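Long-range contact in glutaredoxin 2 (Salmonella enterica subsp. enterica serovar Typhimurium, PDB 3IR4), which binds glutathione and, as a glutaredoxin with a glutathione transferase-like build, probably catalyses glutathione-dependent thiol-disulfide exchange: residues L156-I161 with H192-V197. Numbering follows the deposited sequence.
Sequences LLDKLI and HWPTKV. With SO4 (sulfate ion), chain E.
Asp-158 of helix 143-160 pushes its carboxylate against the first turn of helix 195-208. CG lies anti to the backbone N (chi1 -170°), which carries OD1 across to the opening turn. There OD1 takes a weak hydrogen bond from Lys-196 N at 2.8 Å, its N-H...O angle bent to 128°. A second weak bond reaches the same oxygen from Val-197 N at 3.3 Å. Both amides belong to a first helical turn, where no preceding turn supplies carbonyl acceptors; here OD1 takes both. The helix dipole and the amide protons would be expected to favour the charged form of the carboxylate. Pro-194, at the N-cap position, cannot donate a backbone N-H and instead packs its ring against the acid, Pro-194 CB coming to 3.2 Å from Asp-158 OD1.

Deeper in, the packing is apolar. Val-197 CG2 rests over the backbone of Asp-158 and meets Ile-161 CD1 at 3.9 Å, the two side chains crossing at about a right angle. Leu-157 closes the same patch more loosely, its CD2 4.2 Å from Val-197 CG2, and the same side chain also touches Leu-178 and Leu-182 of helix 173-185.

The outer side is polar. From CG onward the chain of Lys-196 is extended, passing Asp-158 O with CD at 3.2 Å; its NZ stays 5.2 Å from Asp-158 OD2, and a water bridges them, donating to OD2 and accepting from NZ. Away from the contact, exposed His-192 gives a nearly straight bond from ND1 to O4 of a sulfate, probably from the crystallisation liquor.

A carboxylate from helix 143-160 thus receives first-turn amides of helix 195-208, joining two helices within the all-helical C-terminal domain of the glutathione transferase-like fold.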
loop_
_atom_site.group_PDB
_atom_site.type_symbol
_atom_site.label_atom_id
_atom_site.label_comp_id
_atom_site.label_asym_id
_atom_site.label_seq_id
_atom_site.Cartn_x
_atom_site.Cartn_y
_atom_site.Cartn_z
ATOM N N LEU A 156 10.702 -15.811 7.547
ATOM C CA LEU A 156 11.455 -15.046 8.554
ATOM C C LEU A 156 10.519 -14.005 9.168
ATOM O O LEU A 156 10.479 -13.834 10.371
ATOM C CB LEU A 156 12.712 -14.410 7.970
ATOM C CG LEU A 156 13.492 -13.501 8.943
ATOM C CD1 LEU A 156 13.951 -14.219 10.214
ATOM C CD2 LEU A 156 14.692 -12.878 8.234
ATOM N N LEU A 157 9.786 -13.275 8.327
ATOM C CA LEU A 157 8.864 -12.269 8.828
ATOM C C LEU A 157 7.916 -12.842 9.882
ATOM O O LEU A 157 7.632 -12.225 10.905
ATOM C CB LEU A 157 8.032 -11.639 7.704
ATOM C CG LEU A 157 7.040 -10.555 8.144
ATOM C CD1 LEU A 157 7.733 -9.321 8.666
ATOM C CD2 LEU A 157 6.101 -10.200 6.978
ATOM N N ASP A 158 7.460 -14.050 9.643
ATOM C CA ASP A 158 6.571 -14.733 10.561
ATOM C C ASP A 158 7.095 -14.750 11.996
ATOM O O ASP A 158 6.335 -14.656 12.946
ATOM C CB ASP A 158 6.371 -16.168 10.062
ATOM C CG ASP A 158 5.282 -16.903 10.805
ATOM O OD1 ASP A 158 4.109 -16.525 10.624
ATOM O OD2 ASP A 158 5.605 -17.898 11.514
ATOM N N LYS A 159 8.393 -14.958 12.130
ATOM C CA LYS A 159 9.023 -15.032 13.451
ATOM C C LYS A 159 9.195 -13.672 14.122
ATOM O O LYS A 159 9.430 -13.596 15.325
ATOM C CB LYS A 159 10.355 -15.751 13.307
ATOM C CG LYS A 159 10.187 -17.185 12.762
ATOM C CD LYS A 159 11.493 -17.890 12.578
ATOM C CE LYS A 159 11.310 -19.304 12.005
ATOM N NZ LYS A 159 10.660 -19.324 10.647
ATOM N N LEU A 160 9.058 -12.601 13.355
ATOM C CA LEU A 160 9.252 -11.235 13.818
ATOM C C LEU A 160 7.962 -10.512 14.161
ATOM O O LEU A 160 8.002 -9.527 14.891
ATOM C CB LEU A 160 10.007 -10.420 12.773
ATOM C CG LEU A 160 11.319 -11.029 12.260
ATOM C CD1 LEU A 160 11.914 -10.061 11.220
ATOM C CD2 LEU A 160 12.297 -11.438 13.389
ATOM N N ILE A 161 6.825 -10.967 13.647
ATOM C CA ILE A 161 5.562 -10.308 13.947
ATOM C C ILE A 161 5.145 -10.653 15.370
ATOM O O ILE A 161 4.828 -11.792 15.674
ATOM C CB ILE A 161 4.465 -10.695 12.954
ATOM C CG1 ILE A 161 4.855 -10.278 11.531
ATOM C CG2 ILE A 161 3.127 -10.069 13.341
ATOM C CD1 ILE A 161 3.899 -10.844 10.470
ATOM N N HIS A 192 2.735 -18.926 -0.402
ATOM C CA HIS A 192 2.583 -19.649 0.852
ATOM C C HIS A 192 2.712 -18.641 2.018
ATOM O O HIS A 192 3.777 -18.075 2.225
ATOM C CB HIS A 192 3.661 -20.724 0.985
ATOM C CG HIS A 192 3.601 -21.794 -0.064
ATOM N ND1 HIS A 192 4.205 -23.014 0.098
ATOM C CD2 HIS A 192 3.011 -21.834 -1.281
ATOM C CE1 HIS A 192 4.007 -23.756 -0.977
ATOM N NE2 HIS A 192 3.276 -23.065 -1.827
ATOM N N TRP A 193 1.612 -18.432 2.714
ATOM C CA TRP A 193 1.526 -17.472 3.805
ATOM C C TRP A 193 1.667 -18.139 5.154
ATOM O O TRP A 193 0.794 -18.904 5.548
ATOM C CB TRP A 193 0.182 -16.742 3.740
ATOM C CG TRP A 193 0.024 -15.821 2.582
ATOM C CD1 TRP A 193 -0.440 -16.135 1.338
ATOM C CD2 TRP A 193 0.313 -14.419 2.561
ATOM N NE1 TRP A 193 -0.485 -15.023 0.575
ATOM C CE2 TRP A 193 -0.002 -13.956 1.279
ATOM C CE3 TRP A 193 0.756 -13.507 3.518
ATOM C CZ2 TRP A 193 0.097 -12.622 0.926
ATOM C CZ3 TRP A 193 0.889 -12.212 3.169
ATOM C CH2 TRP A 193 0.564 -11.764 1.888
ATOM N N PRO A 194 2.724 -17.809 5.901
ATOM C CA PRO A 194 2.841 -18.363 7.244
ATOM C C PRO A 194 1.722 -17.844 8.141
ATOM O O PRO A 194 1.166 -16.788 7.884
ATOM C CB PRO A 194 4.230 -17.870 7.701
ATOM C CG PRO A 194 4.969 -17.638 6.454
ATOM C CD PRO A 194 3.929 -17.050 5.538
ATOM N N THR A 195 1.431 -18.586 9.197
ATOM C CA THR A 195 0.290 -18.311 10.109
ATOM C C THR A 195 0.282 -16.895 10.668
ATOM O O THR A 195 -0.739 -16.222 10.592
ATOM C CB THR A 195 0.284 -19.303 11.261
ATOM O OG1 THR A 195 0.152 -20.600 10.711
ATOM C CG2 THR A 195 -0.858 -19.003 12.269
ATOM N N LYS A 196 1.394 -16.464 11.264
ATOM C CA LYS A 196 1.396 -15.154 11.915
ATOM C C LYS A 196 1.285 -14.042 10.869
ATOM O O LYS A 196 0.670 -12.999 11.124
ATOM C CB LYS A 196 2.630 -14.932 12.776
ATOM C CG LYS A 196 2.674 -15.885 13.955
ATOM C CD LYS A 196 3.925 -15.847 14.761
ATOM C CE LYS A 196 3.976 -17.022 15.740
ATOM N NZ LYS A 196 5.176 -16.886 16.551
ATOM N N VAL A 197 1.899 -14.231 9.695
ATOM C CA VAL A 197 1.817 -13.250 8.642
ATOM C C VAL A 197 0.377 -13.133 8.171
ATOM O O VAL A 197 -0.145 -12.038 8.021
ATOM C CB VAL A 197 2.760 -13.565 7.472
ATOM C CG1 VAL A 197 2.652 -12.448 6.428
ATOM C CG2 VAL A 197 4.208 -13.767 7.941
HETATM S S SO4 E . 5.842 -24.519 3.243
HETATM O O1 SO4 E . 4.541 -25.194 3.099
HETATM O O2 SO4 E . 6.910 -25.530 3.148
HETATM O O3 SO4 E . 5.886 -23.828 4.546
HETATM O O4 SO4 E . 5.960 -23.568 2.120
HETATM O O HOH W 1 6.721 -17.918 14.190
#